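Glycerol-3-phosphate dehydrogenase [NAD(+)] 1 (Saccharomyces cerevisiae, PDB 4FGW) catalyses the NAD-dependent interconversion of dihydroxyacetone phosphate and glycerol 3-phosphate, so that glycerol can accumulate and protect yeast cells against water loss under hyperosmotic stress. Local coordinates at residues 153-156 with 161-164; 128-133 with 165-170; 316-321 with 326-331; 308-313 with 331-336. All blocks are in the same frame, centred on the assembly; numbering follows the deposited sequence.

Contact 1 (153-156 with 161-164)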
loop_
_atom_site.group_PDB
_atom_site.type_symbol
_atom_site.label_atom_id
_atom_site.label_comp_id
_atom_site.label_asym_id
_atom_site.label_seq_id
_atom_site.Cartn_x
_atom_site.Cartn_y
_atom_site.Cartn_z
ATOM N N GLY A 153 -4.701 14.434 10.857
ATOM C CA GLY A 153 -3.946 15.426 10.115
ATOM C C GLY A 153 -3.113 16.338 10.991
ATOM O O GLY A 153 -2.835 16.030 12.154
ATOM N N PHE A 154 -2.690 17.458 10.403
ATOM C CA PHE A 154 -1.867 18.479 11.038
ATOM C C PHE A 154 -2.140 19.832 10.361
ATOM O O PHE A 154 -2.827 19.878 9.339
ATOM C CB PHE A 154 -0.368 18.093 10.955
ATOM C CG PHE A 154 0.262 18.196 9.583
ATOM C CD1 PHE A 154 1.206 19.174 9.307
ATOM C CD2 PHE A 154 -0.079 17.304 8.571
ATOM C CE1 PHE A 154 1.789 19.267 8.043
ATOM C CE2 PHE A 154 0.499 17.406 7.302
ATOM C CZ PHE A 154 1.420 18.393 7.043
ATOM N N GLU A 155 -1.608 20.916 10.927
ATOM C CA GLU A 155 -1.769 22.263 10.386
ATOM C C GLU A 155 -0.620 22.537 9.416
ATOM O O GLU A 155 0.547 22.321 9.757
ATOM C CB GLU A 155 -1.806 23.298 11.522
ATOM C CG GLU A 155 -2.638 24.526 11.213
ATOM C CD GLU A 155 -3.073 25.352 12.412
ATOM O OE1 GLU A 155 -3.952 26.220 12.217
ATOM O OE2 GLU A 155 -2.545 25.150 13.533
ATOM N N VAL A 156 -0.968 22.949 8.187
ATOM C CA VAL A 156 -0.030 23.253 7.100
ATOM C C VAL A 156 -0.528 24.464 6.296
ATOM O O VAL A 156 -1.722 24.581 6.028
ATOM C CB VAL A 156 0.302 22.000 6.219
ATOM C CG1 VAL A 156 -0.948 21.360 5.613
ATOM C CG2 VAL A 156 1.347 22.303 5.142
ATOM N N VAL A 161 4.282 24.700 9.562
ATOM C CA VAL A 161 3.694 23.395 9.860
ATOM C C VAL A 161 3.564 23.205 11.368
ATOM O O VAL A 161 4.482 23.552 12.110
ATOM C CB VAL A 161 4.418 22.191 9.188
ATOM C CG1 VAL A 161 4.057 22.081 7.716
ATOM C CG2 VAL A 161 5.936 22.238 9.379
ATOM N N GLN A 162 2.432 22.656 11.821
ATOM C CA GLN A 162 2.214 22.385 13.243
ATOM C C GLN A 162 1.309 21.189 13.489
ATOM O O GLN A 162 0.257 21.060 12.866
ATOM C CB GLN A 162 1.692 23.619 13.999
ATOM C CG GLN A 162 1.716 23.439 15.526
ATOM C CD GLN A 162 1.187 24.623 16.285
ATOM O OE1 GLN A 162 1.954 25.400 16.854
ATOM N NE2 GLN A 162 -0.134 24.761 16.350
ATOM N N LEU A 163 1.718 20.330 14.431
ATOM C CA LEU A 163 0.938 19.185 14.873
ATOM C C LEU A 163 -0.140 19.703 15.832
ATOM O O LEU A 163 0.131 20.600 16.638
ATOM C CB LEU A 163 1.833 18.138 15.572
ATOM C CG LEU A 163 3.053 17.604 14.795
ATOM C CD1 LEU A 163 3.917 16.732 15.675
ATOM C CD2 LEU A 163 2.647 16.848 13.532
ATOM N N LEU A 164 -1.344 19.164 15.777
ATOM C CA LEU A 164 -2.426 19.607 16.639
ATOM C C LEU A 164 -2.308 19.125 18.066
ATOM O O LEU A 164 -2.900 19.670 18.969
ATOM C CB LEU A 164 -3.762 19.150 16.084
ATOM C CG LEU A 164 -3.999 19.259 14.590
ATOM C CD1 LEU A 164 -5.294 18.625 14.235
ATOM C CD2 LEU A 164 -4.001 20.658 14.146
HETATM O O HOH W 1 -1.319 16.878 14.075
#

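Contact 2 (128-133 with 165-170)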
loop_
_atom_site.group_PDB
_atom_site.type_symbol
_atom_site.label_atom_id
_atom_site.label_comp_id
_atom_site.label_asym_id
_atom_site.label_seq_id
_atom_site.Cartn_x
_atom_site.Cartn_y
_atom_site.Cartn_z
ATOM N N GLN A 128 -11.885 22.604 14.059
ATOM C CA GLN A 128 -12.387 23.965 14.267
ATOM C C GLN A 128 -12.770 24.258 15.732
ATOM O O GLN A 128 -12.851 25.429 16.115
ATOM C CB GLN A 128 -13.546 24.293 13.299
ATOM C CG GLN A 128 -14.798 23.416 13.442
ATOM C CD GLN A 128 -14.826 22.210 12.521
ATOM O OE1 GLN A 128 -13.796 21.612 12.163
ATOM N NE2 GLN A 128 -16.031 21.794 12.157
ATOM N N PHE A 129 -12.996 23.228 16.546
ATOM C CA PHE A 129 -13.328 23.379 17.964
ATOM C C PHE A 129 -12.172 23.244 18.931
ATOM O O PHE A 129 -12.339 23.410 20.112
ATOM C CB PHE A 129 -14.323 22.338 18.409
ATOM C CG PHE A 129 -15.527 22.262 17.579
ATOM C CD1 PHE A 129 -16.464 21.307 17.814
ATOM C CD2 PHE A 129 -15.733 23.138 16.570
ATOM C CE1 PHE A 129 -17.574 21.226 17.059
ATOM C CE2 PHE A 129 -16.853 23.057 15.818
ATOM C CZ PHE A 129 -17.766 22.099 16.061
ATOM N N LEU A 130 -11.016 22.874 18.438
ATOM C CA LEU A 130 -9.806 22.758 19.254
ATOM C C LEU A 130 -9.412 24.084 19.934
ATOM O O LEU A 130 -9.198 24.054 21.148
ATOM C CB LEU A 130 -8.636 22.124 18.481
ATOM C CG LEU A 130 -7.454 21.629 19.330
ATOM C CD1 LEU A 130 -7.863 20.467 20.234
ATOM C CD2 LEU A 130 -6.306 21.209 18.451
ATOM N N PRO A 131 -9.380 25.257 19.237
ATOM C CA PRO A 131 -9.062 26.515 19.940
ATOM C C PRO A 131 -10.047 26.874 21.061
ATOM O O PRO A 131 -9.620 27.461 22.053
ATOM C CB PRO A 131 -9.091 27.567 18.822
ATOM C CG PRO A 131 -8.847 26.788 17.568
ATOM C CD PRO A 131 -9.592 25.510 17.795
ATOM N N ARG A 132 -11.351 26.513 20.916
ATOM C CA ARG A 132 -12.389 26.766 21.926
ATOM C C ARG A 132 -12.146 25.931 23.185
ATOM O O ARG A 132 -12.112 26.482 24.291
ATOM C CB ARG A 132 -13.808 26.493 21.375
ATOM C CG ARG A 132 -14.878 26.642 22.448
ATOM C CD ARG A 132 -16.275 26.265 22.038
ATOM N NE ARG A 132 -17.154 26.338 23.204
ATOM C CZ ARG A 132 -18.438 26.684 23.169
ATOM N NH1 ARG A 132 -19.020 26.988 22.014
ATOM N NH2 ARG A 132 -19.152 26.727 24.287
ATOM N N ILE A 133 -12.012 24.602 22.998
ATOM C CA ILE A 133 -11.786 23.595 24.037
ATOM C C ILE A 133 -10.524 23.901 24.855
ATOM O O ILE A 133 -10.580 23.867 26.085
ATOM C CB ILE A 133 -11.853 22.144 23.427
ATOM C CG1 ILE A 133 -13.290 21.579 23.475
ATOM C CG2 ILE A 133 -10.908 21.163 24.112
ATOM C CD1 ILE A 133 -14.368 22.237 22.544
ATOM N N SER A 165 -1.567 18.057 18.252
ATOM C CA SER A 165 -1.150 17.562 19.566
ATOM C C SER A 165 -0.163 18.564 20.211
ATOM O O SER A 165 -0.234 18.801 21.422
ATOM C CB SER A 165 -0.512 16.181 19.436
ATOM O OG SER A 165 0.417 16.113 18.366
ATOM N N SER A 166 0.710 19.196 19.389
ATOM C CA SER A 166 1.657 20.212 19.859
ATOM C C SER A 166 0.927 21.484 20.275
ATOM O O SER A 166 1.367 22.148 21.216
ATOM C CB SER A 166 2.702 20.533 18.797
ATOM O OG SER A 166 3.590 19.451 18.572
ATOM N N TYR A 167 -0.197 21.814 19.587
ATOM C CA TYR A 167 -1.039 22.970 19.910
ATOM C C TYR A 167 -1.624 22.747 21.307
ATOM O O TYR A 167 -1.579 23.659 22.131
ATOM C CB TYR A 167 -2.158 23.163 18.859
ATOM C CG TYR A 167 -3.091 24.325 19.147
ATOM C CD1 TYR A 167 -2.731 25.631 18.823
ATOM C CD2 TYR A 167 -4.339 24.119 19.734
ATOM C CE1 TYR A 167 -3.585 26.704 19.088
ATOM C CE2 TYR A 167 -5.201 25.187 20.002
ATOM C CZ TYR A 167 -4.824 26.476 19.668
ATOM O OH TYR A 167 -5.666 27.532 19.933
ATOM N N ILE A 168 -2.126 21.518 21.578
ATOM C CA ILE A 168 -2.688 21.104 22.871
ATOM C C ILE A 168 -1.630 21.266 23.983
ATOM O O ILE A 168 -1.924 21.862 25.018
ATOM C CB ILE A 168 -3.292 19.668 22.793
ATOM C CG1 ILE A 168 -4.561 19.651 21.908
ATOM C CG2 ILE A 168 -3.569 19.078 24.198
ATOM C CD1 ILE A 168 -5.037 18.267 21.422
ATOM N N THR A 169 -0.398 20.777 23.737
ATOM C CA THR A 169 0.731 20.870 24.662
ATOM C C THR A 169 1.104 22.326 24.925
ATOM O O THR A 169 1.266 22.704 26.086
ATOM C CB THR A 169 1.903 19.995 24.166
ATOM O OG1 THR A 169 1.473 18.630 24.145
ATOM C CG2 THR A 169 3.143 20.108 25.048
ATOM N N GLU A 170 1.204 23.153 23.867
ATOM C CA GLU A 170 1.553 24.556 24.069
ATOM C C GLU A 170 0.440 25.424 24.680
ATOM O O GLU A 170 0.747 26.451 25.285
ATOM C CB GLU A 170 2.263 25.183 22.854
ATOM C CG GLU A 170 1.389 25.506 21.653
ATOM C CD GLU A 170 1.931 26.646 20.810
ATOM O OE1 GLU A 170 2.280 26.399 19.633
ATOM O OE2 GLU A 170 2.036 27.780 21.334
#

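Contact 3 (316-321 with 326-331)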
loop_
_atom_site.group_PDB
_atom_site.type_symbol
_atom_site.label_atom_id
_atom_site.label_comp_id
_atom_site.label_asym_id
_atom_site.label_seq_id
_atom_site.Cartn_x
_atom_site.Cartn_y
_atom_site.Cartn_z
ATOM N N ARG A 316 -12.171 11.379 -9.534
ATOM C CA ARG A 316 -12.634 10.429 -10.548
ATOM C C ARG A 316 -13.677 11.102 -11.465
ATOM O O ARG A 316 -13.607 10.950 -12.686
ATOM C CB ARG A 316 -13.225 9.189 -9.854
ATOM C CG ARG A 316 -13.005 7.899 -10.605
ATOM C CD ARG A 316 -13.697 6.739 -9.920
ATOM N NE ARG A 316 -12.916 6.184 -8.813
ATOM C CZ ARG A 316 -13.388 5.987 -7.584
ATOM N NH1 ARG A 316 -14.641 6.315 -7.285
ATOM N NH2 ARG A 316 -12.612 5.462 -6.644
ATOM N N LEU A 317 -14.611 11.879 -10.874
ATOM C CA LEU A 317 -15.641 12.607 -11.612
ATOM C C LEU A 317 -15.024 13.739 -12.433
ATOM O O LEU A 317 -15.432 13.928 -13.579
ATOM C CB LEU A 317 -16.767 13.111 -10.689
ATOM C CG LEU A 317 -17.996 13.737 -11.385
ATOM C CD1 LEU A 317 -18.736 12.730 -12.277
ATOM C CD2 LEU A 317 -18.940 14.339 -10.379
ATOM N N MET A 318 -14.006 14.445 -11.874
ATOM C CA MET A 318 -13.263 15.516 -12.558
ATOM C C MET A 318 -12.692 14.990 -13.886
ATOM O O MET A 318 -12.716 15.692 -14.894
ATOM C CB MET A 318 -12.105 16.010 -11.680
ATOM C CG MET A 318 -12.492 17.031 -10.649
ATOM S SD MET A 318 -11.142 17.319 -9.474
ATOM C CE MET A 318 -10.030 18.307 -10.460
ATOM N N ALA A 319 -12.193 13.746 -13.872
ATOM C CA ALA A 319 -11.633 13.068 -15.038
ATOM C C ALA A 319 -12.740 12.579 -15.996
ATOM O O ALA A 319 -12.593 12.706 -17.212
ATOM C CB ALA A 319 -10.766 11.904 -14.582
ATOM N N THR A 320 -13.849 12.044 -15.434
ATOM C CA THR A 320 -15.022 11.524 -16.150
ATOM C C THR A 320 -15.761 12.636 -16.922
ATOM O O THR A 320 -15.992 12.499 -18.125
ATOM C CB THR A 320 -15.930 10.753 -15.154
ATOM O OG1 THR A 320 -15.322 9.499 -14.846
ATOM C CG2 THR A 320 -17.349 10.512 -15.679
ATOM N N SER A 321 -16.128 13.721 -16.220
ATOM C CA SER A 321 -16.870 14.848 -16.762
ATOM C C SER A 321 -15.989 15.917 -17.411
ATOM O O SER A 321 -16.111 16.165 -18.612
ATOM C CB SER A 321 -17.755 15.463 -15.683
ATOM O OG SER A 321 -16.976 15.930 -14.592
ATOM N N TRP A 326 -14.898 21.671 -7.457
ATOM C CA TRP A 326 -16.009 22.090 -6.621
ATOM C C TRP A 326 -17.370 21.845 -7.213
ATOM O O TRP A 326 -18.344 21.610 -6.526
ATOM C CB TRP A 326 -15.811 23.535 -6.280
ATOM C CG TRP A 326 -14.514 23.752 -5.632
ATOM C CD1 TRP A 326 -14.257 23.727 -4.309
ATOM C CD2 TRP A 326 -13.283 24.029 -6.274
ATOM N NE1 TRP A 326 -12.936 23.979 -4.074
ATOM C CE2 TRP A 326 -12.316 24.174 -5.273
ATOM C CE3 TRP A 326 -12.902 24.176 -7.597
ATOM C CZ2 TRP A 326 -11.004 24.451 -5.552
ATOM C CZ3 TRP A 326 -11.596 24.455 -7.871
ATOM C CH2 TRP A 326 -10.661 24.588 -6.857
ATOM N N GLU A 327 -17.403 21.871 -8.516
ATOM C CA GLU A 327 -18.589 21.507 -9.285
ATOM C C GLU A 327 -18.858 20.015 -9.029
ATOM O O GLU A 327 -20.010 19.620 -8.848
ATOM C CB GLU A 327 -18.342 21.766 -10.781
ATOM C CG GLU A 327 -19.606 21.828 -11.626
ATOM C CD GLU A 327 -19.482 22.457 -13.005
ATOM O OE1 GLU A 327 -20.537 22.715 -13.630
ATOM O OE2 GLU A 327 -18.341 22.704 -13.460
ATOM N N CYS A 328 -17.778 19.202 -8.975
ATOM C CA CYS A 328 -17.824 17.766 -8.694
ATOM C C CYS A 328 -18.102 17.486 -7.206
ATOM O O CYS A 328 -18.801 16.524 -6.887
ATOM C CB CYS A 328 -16.548 17.081 -9.173
ATOM S SG CYS A 328 -16.348 17.069 -10.975
ATOM N N GLU A 329 -17.580 18.345 -6.311
ATOM C CA GLU A 329 -17.737 18.296 -4.850
ATOM C C GLU A 329 -19.212 18.471 -4.463
ATOM O O GLU A 329 -19.700 17.765 -3.581
ATOM C CB GLU A 329 -16.869 19.394 -4.203
ATOM C CG GLU A 329 -16.585 19.204 -2.724
ATOM C CD GLU A 329 -15.712 20.280 -2.102
ATOM O OE1 GLU A 329 -16.035 21.480 -2.264
ATOM O OE2 GLU A 329 -14.734 19.921 -1.406
ATOM N N LYS A 330 -19.915 19.394 -5.142
ATOM C CA LYS A 330 -21.339 19.683 -4.933
ATOM C C LYS A 330 -22.218 18.527 -5.448
ATOM O O LYS A 330 -23.195 18.164 -4.787
ATOM C CB LYS A 330 -21.717 21.018 -5.624
ATOM C CG LYS A 330 -23.195 21.406 -5.545
ATOM C CD LYS A 330 -23.417 22.698 -4.779
ATOM C CE LYS A 330 -24.857 23.140 -4.846
ATOM N NZ LYS A 330 -25.067 24.439 -4.157
ATOM N N GLU A 331 -21.862 17.959 -6.623
ATOM C CA GLU A 331 -22.590 16.879 -7.293
ATOM C C GLU A 331 -22.629 15.558 -6.518
ATOM O O GLU A 331 -23.635 14.850 -6.589
ATOM C CB GLU A 331 -22.041 16.650 -8.713
ATOM C CG GLU A 331 -23.066 16.064 -9.670
ATOM C CD GLU A 331 -22.520 15.651 -11.021
ATOM O OE1 GLU A 331 -22.271 14.439 -11.216
ATOM O OE2 GLU A 331 -22.358 16.535 -11.893
#

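Contact 4 (308-313 with 331-336)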
loop_
_atom_site.group_PDB
_atom_site.type_symbol
_atom_site.label_atom_id
_atom_site.label_comp_id
_atom_site.label_asym_id
_atom_site.label_seq_id
_atom_site.Cartn_x
_atom_site.Cartn_y
_atom_site.Cartn_z
ATOM N N GLY A 308 -11.411 4.008 -1.800
ATOM C CA GLY A 308 -12.734 4.620 -1.782
ATOM C C GLY A 308 -12.835 5.733 -0.762
ATOM O O GLY A 308 -12.269 5.637 0.332
ATOM N N GLY A 309 -13.569 6.780 -1.119
ATOM C CA GLY A 309 -13.778 7.949 -0.269
ATOM C C GLY A 309 -14.068 9.207 -1.053
ATOM O O GLY A 309 -14.057 9.180 -2.288
ATOM N N ARG A 310 -14.306 10.324 -0.331
ATOM C CA ARG A 310 -14.659 11.648 -0.878
ATOM C C ARG A 310 -13.647 12.181 -1.887
ATOM O O ARG A 310 -14.036 12.593 -2.982
ATOM C CB ARG A 310 -14.847 12.683 0.246
ATOM C CG ARG A 310 -16.050 12.439 1.147
ATOM C CD ARG A 310 -16.178 13.514 2.214
ATOM N NE ARG A 310 -15.146 13.391 3.247
ATOM C CZ ARG A 310 -15.305 12.751 4.402
ATOM N NH1 ARG A 310 -16.467 12.180 4.699
ATOM N NH2 ARG A 310 -14.308 12.685 5.273
ATOM N N ASN A 311 -12.357 12.167 -1.516
ATOM C CA ASN A 311 -11.242 12.667 -2.323
ATOM C C ASN A 311 -11.060 11.922 -3.640
ATOM O O ASN A 311 -10.985 12.568 -4.680
ATOM C CB ASN A 311 -9.956 12.701 -1.498
ATOM C CG ASN A 311 -10.072 13.588 -0.284
ATOM O OD1 ASN A 311 -9.955 14.809 -0.371
ATOM N ND2 ASN A 311 -10.336 12.995 0.873
ATOM N N VAL A 312 -11.019 10.572 -3.606
ATOM C CA VAL A 312 -10.875 9.738 -4.807
ATOM C C VAL A 312 -12.104 9.863 -5.739
ATOM O O VAL A 312 -11.930 10.003 -6.951
ATOM C CB VAL A 312 -10.418 8.266 -4.495
ATOM C CG1 VAL A 312 -11.484 7.459 -3.774
ATOM C CG2 VAL A 312 -9.957 7.537 -5.751
ATOM N N LYS A 313 -13.328 9.891 -5.155
ATOM C CA LYS A 313 -14.611 10.003 -5.862
ATOM C C LYS A 313 -14.741 11.320 -6.635
ATOM O O LYS A 313 -15.165 11.292 -7.794
ATOM C CB LYS A 313 -15.788 9.823 -4.880
ATOM C CG LYS A 313 -17.119 9.471 -5.538
ATOM C CD LYS A 313 -18.172 9.092 -4.502
ATOM C CE LYS A 313 -19.429 8.573 -5.157
ATOM N NZ LYS A 313 -20.374 7.991 -4.168
ATOM N N GLU A 331 -21.862 17.959 -6.623
ATOM C CA GLU A 331 -22.590 16.879 -7.293
ATOM C C GLU A 331 -22.629 15.558 -6.518
ATOM O O GLU A 331 -23.635 14.850 -6.589
ATOM C CB GLU A 331 -22.041 16.650 -8.713
ATOM C CG GLU A 331 -23.066 16.064 -9.670
ATOM C CD GLU A 331 -22.520 15.651 -11.021
ATOM O OE1 GLU A 331 -22.271 14.439 -11.216
ATOM O OE2 GLU A 331 -22.358 16.535 -11.893
ATOM N N LEU A 332 -21.551 15.220 -5.794
ATOM C CA LEU A 332 -21.490 13.951 -5.067
ATOM C C LEU A 332 -21.595 14.076 -3.552
ATOM O O LEU A 332 -22.383 13.351 -2.944
ATOM C CB LEU A 332 -20.212 13.149 -5.425
ATOM C CG LEU A 332 -19.860 12.943 -6.902
ATOM C CD1 LEU A 332 -18.368 12.752 -7.071
ATOM C CD2 LEU A 332 -20.620 11.769 -7.503
ATOM N N LEU A 333 -20.774 14.950 -2.939
ATOM C CA LEU A 333 -20.679 15.061 -1.481
ATOM C C LEU A 333 -21.733 15.920 -0.785
ATOM O O LEU A 333 -21.770 15.944 0.450
ATOM C CB LEU A 333 -19.254 15.466 -1.028
ATOM C CG LEU A 333 -18.037 15.055 -1.881
ATOM C CD1 LEU A 333 -16.773 15.657 -1.315
ATOM C CD2 LEU A 333 -17.882 13.544 -1.963
ATOM N N ASN A 334 -22.603 16.592 -1.565
ATOM C CA ASN A 334 -23.657 17.497 -1.096
ATOM C C ASN A 334 -23.216 18.515 -0.008
ATOM O O ASN A 334 -22.601 19.523 -0.359
ATOM C CB ASN A 334 -25.026 16.791 -0.872
ATOM C CG ASN A 334 -25.277 16.099 0.457
ATOM O OD1 ASN A 334 -26.291 16.346 1.123
ATOM N ND2 ASN A 334 -24.397 15.197 0.863
ATOM N N GLY A 335 -23.454 18.215 1.270
ATOM C CA GLY A 335 -23.075 19.082 2.380
ATOM C C GLY A 335 -21.757 18.707 3.027
ATOM O O GLY A 335 -21.561 18.964 4.219
ATOM N N GLN A 336 -20.846 18.094 2.246
ATOM C CA GLN A 336 -19.527 17.643 2.700
ATOM C C GLN A 336 -18.407 18.080 1.749
ATOM O O GLN A 336 -18.663 18.351 0.572
ATOM C CB GLN A 336 -19.506 16.120 2.885
ATOM C CG GLN A 336 -20.097 15.653 4.204
ATOM C CD GLN A 336 -19.848 14.181 4.402
ATOM O OE1 GLN A 336 -18.774 13.762 4.849
ATOM N NE2 GLN A 336 -20.825 13.363 4.040
#

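Contact 1 (153-156 with 161-164)
Glu155 and Gln162 clasp each other backbone to backbone as a hydrogen-bonded antiparallel pair. Glu155 N gives its hydrogen to Gln162 O at 2.7 Å, arriving nearly end-on to that carbonyl (164° at the oxygen), and Gln162 N returns a bond of 2.8 Å to Glu155 O, tilted 24° from the carbonyl plane. Glu155 O also receives a CA-H contact from Val161 CA. Two residues further, where the chains part, a water donates to Gly153 O at 2.6 Å and accepts from Leu164 N at the start of helix 164-172. Outside this polar core, the side chains of Glu155 and Gln162 run side by side on one face of the hairpin. On the other, Val161 CG1 meets the edge of the Phe154 ring, in its plane, 3.6 Å from Phe154 CE1, and touches Val156 CG2 at 3.7 Å. With CG set between backbone N and carbonyl carbon (chi1 72°), Phe154 turns its ring to the valine side and reaches helix 235-257. This is a short two-stranded beta hairpin just after Lys152, a probable substrate ligand; its polar face backs onto an apolar one that packs against the C-terminal helices.

Contact 2 (128-133 with 165-170)
Leu130 reaches from helix 130-137 to helix 164-172, its CB directed at the other helix. Its CG stands anti to the backbone N (chi1 -165°), which carries the branch point across the gap, so that Leu130 CG lies 4.0 Å from Tyr167 CD2. From there the two methyls part company. Leu130 CD2 rests against the tyrosine ring, 3.7 Å from Tyr167 CD2, approaching obliquely. Leu130 CD1 takes the other neighbour, sitting 3.8 Å from Ile168 CD1 and just as near Ile168 CG1, with the leucine and isoleucine side chains roughly perpendicular. The fork of the leucine thus fits over two consecutive residues of the facing helix, while the leucine and tyrosine side chains run antiparallel past one another.

Both helices belong to the Rossmann-type nucleotide-binding domain: helix 130-137 comes after strand 120-123 of the central sheet, and helix 164-172 after the small hairpin that follows strand 146-149. Ile168 also touches Phe123 of strand 120-123 and Cys176 of strand 175-180, so the buried end of the contact merges with the packing of helices on the sheet. Phe129, a probable NAD ligand, immediately precedes Leu130 in the chain.

Toward the surface the tyrosine continues past Leu130 to Pro131. Tyr167 OH lies 3.5 Å from Pro131 CA and 3.6 Å from Pro131 CB, the phenol set crosswise to the proline ring. No hydrogen bond spans the segments, and the hydroxyl meets the proline through carbon atoms. Cys134, one turn on from Leu130, is a further neighbour of both Tyr167 and Ile168.

Contact 3 (316-321 with 326-331)
Leu317 lies over the thiol of Cys328, its CG 3.7 Å from Cys328 SG and its CD2 3.8 Å from Cys328 CB. Having CG anti to the backbone N (chi1 -172°) swings the leucine out to the facing helix, where Leu317 CD2 also comes within 3.4 Å of Glu331 OE1; the glutamate chain lies nearly square to the leucine there. The sulfur is boxed in from more than one residue: Met318 CG stands 3.9 Å from Cys328 SG, and Ser321 OG lies at 3.8 Å. That serine is itself tied down, for both its OG and its N bond to Leu317 O, the hydroxyl from well above the carbonyl plane. Cut back to alanine, Leu317 would probably leave Cys328 SG poorly covered and open a gap beside the Glu331 carboxylate. These are two successive helices joined by a short link, which turns the chain so that the axes of 316-320 and 326-331 pass 9.3 Å apart at 116°. Around them, Arg316 makes a salt bridge to Glu256 of helix 235-257, while Trp326 packs on Leu341 of helix 340-354 and meets Tyr371 edge-to-face, so the pair sits among the helices of the C-terminal domain.

Contact 4 (308-313 with 331-336)
Arg310 and Leu333 meet with their side chains set crosswise, both methyls of the leucine fork resting against the arginine's CB and CG: Leu333 CD2 is 3.8 Å from Arg310 CG, and Leu333 CD1 is 3.9 Å from Arg310 CB. Beyond this the arginine bends at chi3 (-72°), bringing its guanidinium across to Gln336. Arg310 NH1 and Gln336 OE1 are 2.8 Å apart, with the guanidinium and amide planes turned 56° against each other and the oxygen coming in obliquely. One helical turn along, an extended Lys313 slants across Leu332. Leu332 CD1 sits 3.8 Å from Lys313 CG and 3.6 Å from Lys313 O. Replacing Leu333 by alanine is likely to strip the apolar support from the Arg310 methylenes and let that side chain swing more freely. Arg310 probably binds both NAD and substrate, with Asn311 beside it a probable substrate ligand. Gly309 occupies the N-cap position of their helix. On its far side that helix packs through Asn311 on Asn246 and Ala249 of helix 235-257, the helix of the probable proton acceptor Lys245; Asn311 OD1 also accepts a bond from Gly340 N at the head of helix 340-354, while Leu333 reaches Val314 and Ala338, so helix 325-333 packs against helix 310-320.

In the fold
Along the chain the contacts fall into two pairs, one in each domain. Contacts 1 and 2 belong to the N-terminal, Rossmann-type half: the hairpin lies within the span bracketed by contact 2, strand 160-162 runs straight into helix 164-172, and their centres are 11 Å apart. Contacts 3 and 4 belong to the helical C-terminal half and are two ends of the same pairing, helix 310-320 against helix 325-333, with centres 9 Å apart. Between the pairs the nearest atoms stay about 10 to 15 Å apart. Contact 1 reaches the C-terminal helices 235-257 and 340-354, and contact 4 holds Arg310, so together they flank the region where cofactor and substrate probably bind.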